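Mundticin KS immunity protein (Enterococcus mundtii, PDB 2ZRR) probably protects the bacteriocin-producing cell against its own mundticin KS, folding as an antiparallel four-helix bundle. Local coordinates at residues A[30-33]-A[34-38]; A[62-65]-A[66-69]. One frame throughout, in Å; residues are numbered along the deposited sequence.

Contact 1: residues A[30-33]-A[34-38]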
loop_
_atom_site.group_PDB
_atom_site.type_symbol
_atom_site.label_atom_id
_atom_site.label_comp_id
_atom_site.label_asym_id
_atom_site.label_seq_id
_atom_site.Cartn_x
_atom_site.Cartn_y
_atom_site.Cartn_z
ATOM N N GLY A 30 8.487 16.139 -14.175
ATOM C CA GLY A 30 7.418 16.300 -13.146
ATOM C C GLY A 30 6.878 14.968 -12.659
ATOM O O GLY A 30 5.764 14.888 -12.127
ATOM N N ASP A 31 7.666 13.913 -12.838
ATOM C CA ASP A 31 7.252 12.580 -12.414
ATOM C C ASP A 31 7.869 12.178 -11.082
ATOM O O ASP A 31 9.082 11.962 -10.974
ATOM C CB ASP A 31 7.624 11.539 -13.474
ATOM C CG ASP A 31 7.115 10.141 -13.136
ATOM O OD1 ASP A 31 7.350 9.229 -13.953
ATOM O OD2 ASP A 31 6.483 9.950 -12.072
ATOM N N ASP A 32 7.022 12.095 -10.063
ATOM C CA ASP A 32 7.454 11.677 -8.745
ATOM C C ASP A 32 6.411 10.708 -8.242
ATOM O O ASP A 32 6.052 10.708 -7.070
ATOM C CB ASP A 32 7.598 12.866 -7.788
ATOM C CG ASP A 32 6.374 13.739 -7.747
ATOM O OD1 ASP A 32 6.509 14.914 -7.358
ATOM O OD2 ASP A 32 5.276 13.257 -8.099
ATOM N N ARG A 33 5.914 9.889 -9.162
ATOM C CA ARG A 33 4.924 8.874 -8.830
ATOM C C ARG A 33 5.521 7.895 -7.821
ATOM O O ARG A 33 4.809 7.388 -6.951
ATOM C CB ARG A 33 4.530 8.077 -10.071
ATOM C CG ARG A 33 3.623 8.788 -11.038
ATOM C CD ARG A 33 3.498 7.932 -12.301
ATOM N NE ARG A 33 4.744 7.902 -13.070
ATOM C CZ ARG A 33 5.036 6.996 -14.000
ATOM N NH1 ARG A 33 4.173 6.032 -14.288
ATOM N NH2 ARG A 33 6.186 7.059 -14.654
ATOM N N ARG A 34 6.821 7.613 -7.971
ATOM C CA ARG A 34 7.518 6.690 -7.071
ATOM C C ARG A 34 7.610 7.325 -5.692
ATOM O O ARG A 34 7.240 6.705 -4.697
ATOM C CB ARG A 34 8.925 6.363 -7.589
ATOM C CG ARG A 34 9.557 5.132 -6.902
ATOM C CD ARG A 34 10.847 4.665 -7.587
ATOM N NE ARG A 34 10.578 4.236 -8.954
ATOM C CZ ARG A 34 10.104 3.039 -9.291
ATOM N NH1 ARG A 34 9.844 2.131 -8.359
ATOM N NH2 ARG A 34 9.851 2.770 -10.566
ATOM N N LYS A 35 8.107 8.558 -5.628
ATOM C CA LYS A 35 8.186 9.256 -4.347
ATOM C C LYS A 35 6.773 9.373 -3.733
ATOM O O LYS A 35 6.571 9.088 -2.552
ATOM C CB LYS A 35 8.794 10.640 -4.543
ATOM C CG LYS A 35 9.040 11.395 -3.245
ATOM C CD LYS A 35 8.793 12.893 -3.420
ATOM C CE LYS A 35 9.895 13.562 -4.246
ATOM N NZ LYS A 35 10.967 14.170 -3.394
ATOM N N LYS A 36 5.795 9.762 -4.545
ATOM C CA LYS A 36 4.415 9.896 -4.081
ATOM C C LYS A 36 3.890 8.578 -3.549
ATOM O O LYS A 36 3.330 8.527 -2.455
ATOM C CB LYS A 36 3.511 10.356 -5.228
ATOM C CG LYS A 36 2.951 11.757 -5.082
ATOM C CD LYS A 36 1.959 12.084 -6.209
ATOM C CE LYS A 36 2.589 12.948 -7.302
ATOM N NZ LYS A 36 2.775 12.189 -8.577
ATOM N N ALA A 37 4.049 7.507 -4.329
ATOM C CA ALA A 37 3.580 6.184 -3.906
ATOM C C ALA A 37 4.227 5.747 -2.578
ATOM O O ALA A 37 3.551 5.241 -1.676
ATOM C CB ALA A 37 3.860 5.158 -4.996
ATOM N N GLU A 38 5.535 5.950 -2.454
ATOM C CA GLU A 38 6.245 5.584 -1.233
ATOM C C GLU A 38 5.752 6.402 -0.025
ATOM O O GLU A 38 5.562 5.867 1.070
ATOM C CB GLU A 38 7.745 5.795 -1.433
ATOM C CG GLU A 38 8.424 4.702 -2.227
ATOM C CD GLU A 38 9.762 5.133 -2.765
ATOM O OE1 GLU A 38 10.302 6.152 -2.300
ATOM O OE2 GLU A 38 10.288 4.447 -3.664
#
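Lys36 and Asp32 meet one turn apart where helix 33-48 begins, joined through backbone and side chain alike. The firm link is in the main chain: Lys36 N donates to Asp32 O at 2.7 Å, nearly straight at 163°, and closes the first turn of the helix. Next to it Ala37 N reaches Arg33 O, also at 2.7 Å. Above this turn the two side chains converge obliquely, and the Lys36 ammonium forms a salt bridge with the Asp32 carboxylate, weak as a hydrogen bond and less certain because the carboxylate oxygen is crowded in the model. Asp32 holds the N-cap position, yet its side chain makes no capping bond; with CG between its backbone N and carbonyl carbon (chi1 52°), the carboxylate turns toward Lys36.

Behind this first turn stands Asp31, the residue before the N-cap. Asp31 OD2 accepts from Arg33 N at 3.0 Å, an Asx turn that ties the incoming chain to the helix start. The same oxygen takes Arg33 NE at 2.9 Å, while Asp31 OD1 takes Arg33 NH2 at 2.6 Å. Arg33 therefore grips the carboxylate side-on with two nitrogens. NE and NH2 arrive on the syn sides, tilted out of the carboxylate plane, while both oxygens lie close to the guanidinium plane; Arg33 N meets OD2 nearly end-on. The bend at chi3 (-70°) folds the arginine back toward Asp31. Two donors on OD2 and one on OD1 fix the rotation of the carboxylate and would probably favour its charged form.

Farther out, Arg34 sends its guanidinium to the carbonyl of Thr73. Ala37 packs on Leu68 of helix 55-70, Arg33 touches Pro76 of helix 75-90, and Ile111, beyond helix 99-109, lies against Arg33, Lys36 and Ala37.

Contact 2: residues A[62-65]-A[66-69]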
loop_
_atom_site.group_PDB
_atom_site.type_symbol
_atom_site.label_atom_id
_atom_site.label_comp_id
_atom_site.label_asym_id
_atom_site.label_seq_id
_atom_site.Cartn_x
_atom_site.Cartn_y
_atom_site.Cartn_z
ATOM N N GLY A 62 4.302 -2.990 3.498
ATOM C CA GLY A 62 5.725 -2.955 3.786
ATOM C C GLY A 62 6.520 -3.584 2.665
ATOM O O GLY A 62 7.569 -3.078 2.266
ATOM N N SER A 63 6.004 -4.686 2.140
ATOM C CA SER A 63 6.672 -5.379 1.049
ATOM C C SER A 63 6.771 -4.515 -0.213
ATOM O O SER A 63 7.829 -4.450 -0.848
ATOM C CB SER A 63 5.939 -6.680 0.724
ATOM O OG SER A 63 6.275 -7.130 -0.581
ATOM N N TYR A 64 5.682 -3.844 -0.581
ATOM C CA TYR A 64 5.721 -3.022 -1.780
ATOM C C TYR A 64 6.514 -1.741 -1.628
ATOM O O TYR A 64 7.026 -1.204 -2.617
ATOM C CB TYR A 64 4.307 -2.751 -2.277
ATOM C CG TYR A 64 3.849 -3.891 -3.134
ATOM C CD1 TYR A 64 3.257 -5.016 -2.565
ATOM C CD2 TYR A 64 4.101 -3.897 -4.507
ATOM C CE1 TYR A 64 2.930 -6.126 -3.340
ATOM C CE2 TYR A 64 3.783 -4.998 -5.294
ATOM C CZ TYR A 64 3.198 -6.115 -4.705
ATOM O OH TYR A 64 2.888 -7.220 -5.480
ATOM N N LEU A 65 6.648 -1.260 -0.394
ATOM C CA LEU A 65 7.435 -0.062 -0.169
ATOM C C LEU A 65 8.885 -0.386 -0.550
ATOM O O LEU A 65 9.548 0.402 -1.230
ATOM C CB LEU A 65 7.347 0.378 1.294
ATOM C CG LEU A 65 8.289 1.517 1.701
ATOM C CD1 LEU A 65 8.005 2.768 0.885
ATOM C CD2 LEU A 65 8.116 1.795 3.182
ATOM N N LYS A 66 9.382 -1.550 -0.136
ATOM C CA LYS A 66 10.755 -1.899 -0.495
ATOM C C LYS A 66 10.876 -2.191 -1.993
ATOM O O LYS A 66 11.880 -1.847 -2.618
ATOM C CB LYS A 66 11.259 -3.095 0.325
ATOM C CG LYS A 66 10.270 -4.203 0.495
ATOM C CD LYS A 66 10.984 -5.490 0.862
ATOM C CE LYS A 66 10.684 -6.594 -0.147
ATOM N NZ LYS A 66 10.084 -6.054 -1.406
ATOM N N LYS A 67 9.858 -2.817 -2.576
ATOM C CA LYS A 67 9.883 -3.098 -4.015
ATOM C C LYS A 67 9.976 -1.794 -4.789
ATOM O O LYS A 67 10.670 -1.724 -5.803
ATOM C CB LYS A 67 8.621 -3.837 -4.458
ATOM C CG LYS A 67 8.605 -5.315 -4.135
ATOM C CD LYS A 67 7.383 -5.984 -4.737
ATOM C CE LYS A 67 7.308 -7.454 -4.350
ATOM N NZ LYS A 67 6.552 -7.661 -3.087
ATOM N N LEU A 68 9.275 -0.763 -4.305
ATOM C CA LEU A 68 9.279 0.557 -4.951
ATOM C C LEU A 68 10.670 1.194 -4.942
ATOM O O LEU A 68 11.117 1.782 -5.928
ATOM C CB LEU A 68 8.285 1.495 -4.245
ATOM C CG LEU A 68 6.816 1.322 -4.614
ATOM C CD1 LEU A 68 5.947 2.099 -3.646
ATOM C CD2 LEU A 68 6.586 1.813 -6.038
ATOM N N LYS A 69 11.360 1.075 -3.818
ATOM C CA LYS A 69 12.682 1.656 -3.700
ATOM C C LYS A 69 13.806 0.846 -4.330
ATOM O O LYS A 69 14.759 1.422 -4.847
ATOM C CB LYS A 69 13.006 1.880 -2.229
ATOM C CG LYS A 69 11.811 2.315 -1.416
ATOM C CD LYS A 69 12.153 2.359 0.055
ATOM C CE LYS A 69 12.101 3.758 0.601
ATOM N NZ LYS A 69 10.987 3.850 1.580
#
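Lys67 lies across one face of the Tyr64 ring, three residues back along helix 55-70. Its chain runs extended as far as CE and then turns at chi4 (90°), bringing the ammonium back over the ring. CD makes a CH-pi contact from 3.7 Å above the ring plane, displaced toward the rim, and NZ stands 4.1 Å from the centroid of the Tyr64 ring, 18° off the normal, as a cation-pi partner. The same NZ donates to Ser63 OG at 2.6 Å; with OG anti to its backbone N (chi1 160°), the serine hydroxyl is held on the same side of the ring as the ammonium, beyond the rim. At the far end of the ring, Tyr64 OH bonds to Glu85 of helix 75-90.

On another side of the helix, the bent Lys69 chain lies across the Leu65 side chain, its NZ tight against Leu65 CD1 at 3.2 Å. Leu68 N bonds to Tyr64 O at 2.8 Å, and the Leu68 side chain packs on Ile41 and Val78. The pattern is that of an amphipathic helix in an antiparallel four-helix bundle: Leu68 and the Tyr64 ring face neighbouring helices, while Lys67 overlies the ring and Lys69 runs along the exposed side toward Glu38.

Contact 1 comes first along the chain, at the start of helix 33-48, and contact 2 follows in the second half of helix 55-70, the next helix. Because the two helices run antiparallel, the beginning of one lies beside the later turns of the other, and the contact centres are about 13 Å apart. They touch directly: Arg34 NH1 probably bonds to Leu68 O at 2.8 Å, and Glu38 CG packs against Leu65 CD1 at 3.7 Å. The two contacts thus meet where the N-terminal entry to helix 33-48 lies against the later turns of helix 55-70, so that the first two helices are tied together at one end of the bundle.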